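Putative aminooxidase (PDB 2BA9) binds flavin-adenine dinucleotide and isomerises polyunsaturated fatty acids, producing conjugated linoleic acid. Local coordinates at residues G63-D68 with D197-A202; E72-T77 with Q206-H211. One frame throughout, in Å; residues are numbered along the deposited sequence.

Contact 1 of 2, residues G63-D68 with D197-A202; sequences GVPSYD and DLWTWA. With FAD (flavin-adenine dinucleotide), chain D.
Gly63 and Trp199 pair through both of their backbone groups. Gly63 N donates to Trp199 O at 3.1 Å, and Trp199 N returns a bond to Gly63 O at 2.8 Å. Gly63 O also receives a CA-H...O contact from Leu198. Together the two bonds form a single antiparallel bridge, a hydrogen-bonded pair, between two segments that form no regular strand.

Trp199 buries more surface here than any other residue. With CG beside the backbone N (chi1 -61°) and the ring turned by a small chi2 (-13°), one indole face lies over the Val64-Pro65 peptide; Val64 O sits 3.4 Å above the plane of that ring, near the rim. At the far end of the indole, Trp199 CZ3 meets Tyr67 CB at 3.5 Å.

Val64 opens a type I beta turn closed by the bond from Tyr67 N to Val64 O, and Tyr67 is the N-cap of helix 68-77. The phenol reaches the flavin pocket of the amine-oxidase-type fold, where Tyr67 OH donates to FAD O2 at 2.7 Å. Gly63 CA lies over the rim of one ring face of Tyr67, while Phe408 makes an edge-to-face contact with the ring.

Apolar contacts continue toward helix 187-195: Val64 CG1 lies alongside Leu198 CD2 at 3.6 Å, both side chains pointing the same way. Nearer solvent, Pro65 CG touches Asp197 OD2 at 3.3 Å.

Contact 2 of 2, residues E72-T77 with Q206-H211; sequences EIMDRT and QAMFEH
Thr77 and His211 bring the two helices nearest each other, with Thr77 CA and His211 CA 5.8 Å apart. The short axes approach to 9.6 Å and cross at 59°, and no hydrogen bond spans them. In the close part of the contact the methyl of Thr77 does the touching: with chi1 at 60° sending OG1 between N and C, the methyl is left on the N side, opposite the carbonyl carbon. Thr77 CG2 lies 3.6 Å from Met208 O and also reaches the His211 carbonyl carbon. Thr77 CB and His211 CB meet at 3.9 Å.

Deeper in, Ile73 extends its delta methyl toward the aromatic ring of Phe209, the two side chains crossing at about a right angle, with Ile73 CD1 3.8 Å from Phe209 CE1. Contact is looser between the methionines, where Met74 CG and Met208 SD are 4.3 Å apart.

The partly exposed side is polar. The His211 imidazole turns away from Thr77, one of its faces lying over Ala207 O, and its ND1 is hydrogen-bonded to Asp79 OD1. Thr77 OG1 bonds to the other carboxylate oxygen of Asp79, so one carboxylate bonds to a side chain of each helix, although no hydrogen bond runs directly between the two segments.

Around the apolar part, helix 16-28, probably the helix of a Rossmann-type nucleotide-binding motif, packs on Ile73 through Met23 and on Phe209 through Pro16 and Leu19, while Cys412 of helix 408-423 touches both Ile73 and Phe209.

Overall arrangement
From the N terminus, the chain passes through the first strands and helix of the FAD-binding region to loop 63-68 and then directly into helix 68-77. The chain returns at loop 197-202, 128 residues after loop 63-68, a little under half of them helical, closing contact 1, and helix 204-215 then closes contact 2. The two closures cross rather than nest, because their segments alternate along the chain. The centres lie about 13 Å apart, and the two contacts touch: Trp199 CZ3 packs against Met74 CE at 3.5 Å, and Trp201 NE1 lies near the sulfurs of Met74 and Met208. Contact 1 ties the loops beside the flavin ring; contact 2 joins the helices that follow them.

Contact 1 of 2, residues G63-D68 with D197-A202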
loop_
_atom_site.group_PDB
_atom_site.type_symbol
_atom_site.label_atom_id
_atom_site.label_comp_id
_atom_site.label_asym_id
_atom_site.label_seq_id
_atom_site.Cartn_x
_atom_site.Cartn_y
_atom_site.Cartn_z
ATOM N N GLY A 63 7.953 7.778 -2.439
ATOM C CA GLY A 63 6.791 8.657 -2.497
ATOM C C GLY A 63 6.940 9.639 -3.651
ATOM O O GLY A 63 7.901 9.570 -4.428
ATOM N N VAL A 64 5.974 10.543 -3.764
ATOM C CA VAL A 64 6.017 11.632 -4.742
ATOM C C VAL A 64 5.805 12.946 -4.006
ATOM O O VAL A 64 5.378 12.926 -2.844
ATOM C CB VAL A 64 4.951 11.456 -5.873
ATOM C CG1 VAL A 64 5.427 10.432 -6.902
ATOM C CG2 VAL A 64 3.586 11.084 -5.296
ATOM N N PRO A 65 6.135 14.090 -4.663
ATOM C CA PRO A 65 6.038 15.406 -4.021
ATOM C C PRO A 65 4.647 15.768 -3.546
ATOM O O PRO A 65 4.515 16.647 -2.700
ATOM C CB PRO A 65 6.483 16.386 -5.117
ATOM C CG PRO A 65 7.282 15.575 -6.058
ATOM C CD PRO A 65 6.683 14.199 -6.029
ATOM N N SER A 66 3.631 15.108 -4.106
ATOM C CA SER A 66 2.240 15.301 -3.673
ATOM C C SER A 66 1.888 14.475 -2.413
ATOM O O SER A 66 0.723 14.365 -2.055
ATOM C CB SER A 66 1.249 14.995 -4.818
ATOM O OG SER A 66 1.319 13.640 -5.266
ATOM N N TYR A 67 2.882 13.901 -1.741
ATOM C CA TYR A 67 2.634 13.181 -0.481
ATOM C C TYR A 67 2.507 14.183 0.675
ATOM O O TYR A 67 3.313 14.181 1.603
ATOM C CB TYR A 67 3.752 12.165 -0.208
ATOM C CG TYR A 67 3.517 10.761 -0.751
ATOM C CD1 TYR A 67 2.776 10.539 -1.917
ATOM C CD2 TYR A 67 4.065 9.657 -0.099
ATOM C CE1 TYR A 67 2.560 9.253 -2.390
ATOM C CE2 TYR A 67 3.864 8.375 -0.564
ATOM C CZ TYR A 67 3.118 8.174 -1.710
ATOM O OH TYR A 67 2.926 6.883 -2.165
ATOM N N ASP A 68 1.478 15.024 0.618
ATOM C CA ASP A 68 1.330 16.140 1.566
ATOM C C ASP A 68 1.318 15.698 3.034
ATOM O O ASP A 68 1.991 16.303 3.868
ATOM C CB ASP A 68 0.075 16.962 1.249
ATOM C CG ASP A 68 0.233 17.856 -0.024
ATOM O OD1 ASP A 68 1.367 18.245 -0.384
ATOM O OD2 ASP A 68 -0.795 18.182 -0.659
ATOM N N ASP A 197 10.269 11.877 -10.577
ATOM C CA ASP A 197 10.306 12.832 -9.469
ATOM C C ASP A 197 9.813 12.094 -8.219
ATOM O O ASP A 197 8.648 12.212 -7.823
ATOM C CB ASP A 197 9.448 14.063 -9.820
ATOM C CG ASP A 197 9.691 15.257 -8.903
ATOM O OD1 ASP A 197 10.703 15.294 -8.162
ATOM O OD2 ASP A 197 8.851 16.189 -8.946
ATOM N N LEU A 198 10.718 11.322 -7.608
ATOM C CA LEU A 198 10.356 10.331 -6.590
ATOM C C LEU A 198 11.195 10.448 -5.315
ATOM O O LEU A 198 12.428 10.554 -5.379
ATOM C CB LEU A 198 10.518 8.928 -7.172
ATOM C CG LEU A 198 9.564 8.566 -8.310
ATOM C CD1 LEU A 198 10.102 7.400 -9.132
ATOM C CD2 LEU A 198 8.191 8.241 -7.761
ATOM N N TRP A 199 10.533 10.420 -4.157
ATOM C CA TRP A 199 11.228 10.445 -2.870
ATOM C C TRP A 199 11.706 9.058 -2.455
ATOM O O TRP A 199 10.999 8.066 -2.631
ATOM C CB TRP A 199 10.315 10.953 -1.757
ATOM C CG TRP A 199 9.788 12.324 -1.912
ATOM C CD1 TRP A 199 10.201 13.281 -2.784
ATOM C CD2 TRP A 199 8.757 12.917 -1.120
ATOM N NE1 TRP A 199 9.476 14.427 -2.597
ATOM C CE2 TRP A 199 8.583 14.229 -1.578
ATOM C CE3 TRP A 199 7.960 12.456 -0.059
ATOM C CZ2 TRP A 199 7.652 15.096 -1.012
ATOM C CZ3 TRP A 199 7.039 13.305 0.493
ATOM C CH2 TRP A 199 6.888 14.612 0.022
ATOM N N THR A 200 12.907 9.008 -1.890
ATOM C CA THR A 200 13.427 7.832 -1.204
ATOM C C THR A 200 14.134 8.317 0.048
ATOM O O THR A 200 14.444 9.505 0.181
ATOM C CB THR A 200 14.449 7.020 -2.042
ATOM O OG1 THR A 200 15.620 7.811 -2.306
ATOM C CG2 THR A 200 13.842 6.556 -3.366
ATOM N N TRP A 201 14.410 7.382 0.951
ATOM C CA TRP A 201 15.007 7.704 2.241
ATOM C C TRP A 201 16.236 6.832 2.469
ATOM O O TRP A 201 16.153 5.609 2.341
ATOM C CB TRP A 201 13.953 7.499 3.339
ATOM C CG TRP A 201 12.832 8.491 3.227
ATOM C CD1 TRP A 201 12.757 9.705 3.842
ATOM C CD2 TRP A 201 11.658 8.377 2.428
ATOM N NE1 TRP A 201 11.601 10.343 3.497
ATOM C CE2 TRP A 201 10.906 9.554 2.624
ATOM C CE3 TRP A 201 11.156 7.391 1.579
ATOM C CZ2 TRP A 201 9.678 9.775 1.994
ATOM C CZ3 TRP A 201 9.937 7.611 0.950
ATOM C CH2 TRP A 201 9.208 8.794 1.168
ATOM N N ALA A 202 17.369 7.466 2.785
ATOM C CA ALA A 202 18.644 6.757 3.050
ATOM C C ALA A 202 18.500 5.721 4.150
ATOM O O ALA A 202 19.003 4.598 4.028
ATOM C CB ALA A 202 19.766 7.747 3.433
HETATM P PA FAD D . 0.546 -1.863 7.576
HETATM O O1A FAD D . 1.703 -1.099 7.001
HETATM O O2A FAD D . 0.361 -3.286 7.091
HETATM O O5B FAD D . 0.733 -1.950 9.164
HETATM C C5B FAD D . -0.284 -2.584 9.904
HETATM C C4B FAD D . 0.164 -2.785 11.336
HETATM O O4B FAD D . -0.887 -3.387 12.063
HETATM C C3B FAD D . 1.400 -3.682 11.428
HETATM O O3B FAD D . 2.406 -3.040 12.179
HETATM C C2B FAD D . 0.877 -4.942 12.077
HETATM O O2B FAD D . 1.880 -5.657 12.800
HETATM C C1B FAD D . -0.330 -4.403 12.866
HETATM N N9A FAD D . -1.284 -5.490 13.148
HETATM C C8A FAD D . -1.861 -6.357 12.244
HETATM N N7A FAD D . -2.663 -7.226 12.922
HETATM C C5A FAD D . -2.604 -6.920 14.248
HETATM C C6A FAD D . -3.200 -7.479 15.397
HETATM N N6A FAD D . -4.309 -8.275 15.253
HETATM N N1A FAD D . -2.946 -6.895 16.633
HETATM C C2A FAD D . -2.074 -5.823 16.759
HETATM N N3A FAD D . -1.489 -5.285 15.620
HETATM C C4A FAD D . -1.729 -5.830 14.395
HETATM N N1 FAD D . 3.544 2.563 -0.175
HETATM C C2 FAD D . 3.790 3.762 -0.813
HETATM O O2 FAD D . 3.215 4.785 -0.442
HETATM N N3 FAD D . 4.660 3.802 -1.886
HETATM C C4 FAD D . 5.305 2.655 -2.300
HETATM O O4 FAD D . 6.095 2.731 -3.254
HETATM C C4X FAD D . 5.068 1.442 -1.645
HETATM N N5 FAD D . 5.679 0.267 -2.047
HETATM C C5X FAD D . 5.577 -0.896 -1.309
HETATM C C6 FAD D . 6.317 -2.024 -1.657
HETATM C C7 FAD D . 6.232 -3.177 -0.880
HETATM C C7M FAD D . 7.057 -4.369 -1.275
HETATM C C8 FAD D . 5.398 -3.204 0.235
HETATM C C8M FAD D . 5.269 -4.421 1.100
HETATM C C9 FAD D . 4.659 -2.073 0.571
HETATM C C9A FAD D . 4.729 -0.911 -0.199
HETATM N N10 FAD D . 3.975 0.236 0.109
HETATM C C10 FAD D . 4.193 1.417 -0.563
HETATM C "C1'" FAD D . 2.715 0.135 0.902
HETATM C "C2'" FAD D . 2.884 0.684 2.314
HETATM O "O2'" FAD D . 4.053 0.176 2.948
HETATM C "C3'" FAD D . 1.631 0.320 3.096
HETATM O "O3'" FAD D . 0.477 0.720 2.353
HETATM C "C4'" FAD D . 1.645 0.962 4.474
HETATM O "O4'" FAD D . 2.627 0.365 5.312
HETATM C "C5'" FAD D . 0.250 0.848 5.072
HETATM O "O5'" FAD D . 0.287 1.143 6.439
HETATM P P FAD D . -0.871 0.577 7.422
HETATM O O1P FAD D . -0.587 0.973 8.858
HETATM O O2P FAD D . -2.178 1.099 6.934
HETATM O O3P FAD D . -0.801 -1.024 7.327
#

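Contact 2 of 2, residues E72-T77 with Q206-H211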
loop_
_atom_site.group_PDB
_atom_site.type_symbol
_atom_site.label_atom_id
_atom_site.label_comp_id
_atom_site.label_asym_id
_atom_site.label_seq_id
_atom_site.Cartn_x
_atom_site.Cartn_y
_atom_site.Cartn_z
ATOM N N GLU A 72 3.910 16.432 6.224
ATOM C CA GLU A 72 3.548 16.859 7.590
ATOM C C GLU A 72 4.204 15.993 8.676
ATOM O O GLU A 72 4.589 16.498 9.752
ATOM C CB GLU A 72 2.038 16.833 7.780
ATOM C CG GLU A 72 1.320 18.070 7.291
ATOM C CD GLU A 72 -0.174 17.955 7.482
ATOM O OE1 GLU A 72 -0.603 17.353 8.489
ATOM O OE2 GLU A 72 -0.920 18.454 6.618
ATOM N N ILE A 73 4.304 14.696 8.383
ATOM C CA ILE A 73 4.939 13.732 9.270
ATOM C C ILE A 73 6.425 14.023 9.387
ATOM O O ILE A 73 6.951 14.058 10.500
ATOM C CB ILE A 73 4.708 12.259 8.806
ATOM C CG1 ILE A 73 3.231 11.879 8.942
ATOM C CG2 ILE A 73 5.558 11.292 9.618
ATOM C CD1 ILE A 73 2.885 10.497 8.384
ATOM N N MET A 74 7.104 14.259 8.256
ATOM C CA MET A 74 8.535 14.620 8.277
ATOM C C MET A 74 8.801 15.947 9.031
ATOM O O MET A 74 9.835 16.093 9.690
ATOM C CB MET A 74 9.112 14.706 6.849
ATOM C CG MET A 74 9.184 13.375 6.098
ATOM S SD MET A 74 10.108 13.478 4.539
ATOM C CE MET A 74 8.841 14.093 3.430
ATOM N N ASP A 75 7.882 16.911 8.923
ATOM C CA ASP A 75 8.018 18.191 9.633
ATOM C C ASP A 75 8.084 17.927 11.136
ATOM O O ASP A 75 8.849 18.563 11.875
ATOM C CB ASP A 75 6.832 19.130 9.385
ATOM C CG ASP A 75 6.711 19.597 7.947
ATOM O OD1 ASP A 75 7.685 19.508 7.163
ATOM O OD2 ASP A 75 5.607 20.074 7.609
ATOM N N ARG A 76 7.252 16.991 11.576
ATOM C CA ARG A 76 7.165 16.627 12.991
ATOM C C ARG A 76 8.397 15.865 13.489
ATOM O O ARG A 76 8.827 16.037 14.636
ATOM C CB ARG A 76 5.906 15.789 13.219
ATOM C CG ARG A 76 5.520 15.689 14.667
ATOM C CD ARG A 76 4.269 14.888 14.862
ATOM N NE ARG A 76 4.225 14.389 16.226
ATOM C CZ ARG A 76 3.446 14.837 17.204
ATOM N NH1 ARG A 76 2.555 15.810 17.003
ATOM N NH2 ARG A 76 3.556 14.279 18.404
ATOM N N THR A 77 8.981 15.038 12.632
ATOM C CA THR A 77 10.084 14.151 13.051
ATOM C C THR A 77 11.482 14.710 12.755
ATOM O O THR A 77 12.471 14.276 13.357
ATOM C CB THR A 77 9.982 12.785 12.360
ATOM O OG1 THR A 77 10.040 12.967 10.943
ATOM C CG2 THR A 77 8.679 12.060 12.731
ATOM N N GLN A 206 10.967 3.048 6.793
ATOM C CA GLN A 206 10.633 2.705 8.182
ATOM C C GLN A 206 11.107 3.773 9.177
ATOM O O GLN A 206 10.443 4.016 10.183
ATOM C CB GLN A 206 11.213 1.341 8.559
ATOM C CG GLN A 206 10.791 0.842 9.959
ATOM C CD GLN A 206 11.318 -0.547 10.299
ATOM O OE1 GLN A 206 12.329 -1.001 9.740
ATOM N NE2 GLN A 206 10.627 -1.237 11.218
ATOM N N ALA A 207 12.237 4.423 8.873
ATOM C CA ALA A 207 12.892 5.351 9.806
ATOM C C ALA A 207 11.978 6.449 10.329
ATOM O O ALA A 207 11.965 6.721 11.522
ATOM C CB ALA A 207 14.123 5.981 9.156
ATOM N N MET A 208 11.232 7.087 9.425
ATOM C CA MET A 208 10.406 8.234 9.787
ATOM C C MET A 208 9.181 7.868 10.630
ATOM O O MET A 208 8.674 8.692 11.384
ATOM C CB MET A 208 9.987 9.029 8.535
ATOM C CG MET A 208 9.161 8.268 7.500
ATOM S SD MET A 208 9.262 9.068 5.871
ATOM C CE MET A 208 8.303 7.927 4.853
ATOM N N PHE A 209 8.708 6.636 10.497
ATOM C CA PHE A 209 7.624 6.144 11.332
ATOM C C PHE A 209 8.152 5.655 12.688
ATOM O O PHE A 209 7.463 5.745 13.698
ATOM C CB PHE A 209 6.846 5.071 10.591
ATOM C CG PHE A 209 6.109 5.598 9.405
ATOM C CD1 PHE A 209 4.965 6.389 9.575
ATOM C CD2 PHE A 209 6.565 5.353 8.126
ATOM C CE1 PHE A 209 4.273 6.909 8.477
ATOM C CE2 PHE A 209 5.884 5.856 7.026
ATOM C CZ PHE A 209 4.725 6.635 7.199
ATOM N N GLU A 210 9.386 5.156 12.715
ATOM C CA GLU A 210 10.055 4.917 13.990
ATOM C C GLU A 210 10.175 6.243 14.742
ATOM O O GLU A 210 9.807 6.336 15.910
ATOM C CB GLU A 210 11.417 4.248 13.781
ATOM C CG GLU A 210 11.290 2.825 13.292
ATOM C CD GLU A 210 12.617 2.180 12.916
ATOM O OE1 GLU A 210 13.529 2.846 12.369
ATOM O OE2 GLU A 210 12.722 0.968 13.133
ATOM N N HIS A 211 10.615 7.289 14.051
ATOM C CA HIS A 211 10.768 8.596 14.684
ATOM C C HIS A 211 9.428 9.256 15.038
ATOM O O HIS A 211 9.309 9.897 16.075
ATOM C CB HIS A 211 11.576 9.520 13.797
ATOM C CG HIS A 211 12.913 8.974 13.424
ATOM N ND1 HIS A 211 13.575 9.358 12.280
ATOM C CD2 HIS A 211 13.700 8.047 14.024
ATOM C CE1 HIS A 211 14.724 8.712 12.205
ATOM N NE2 HIS A 211 14.821 7.907 13.249
#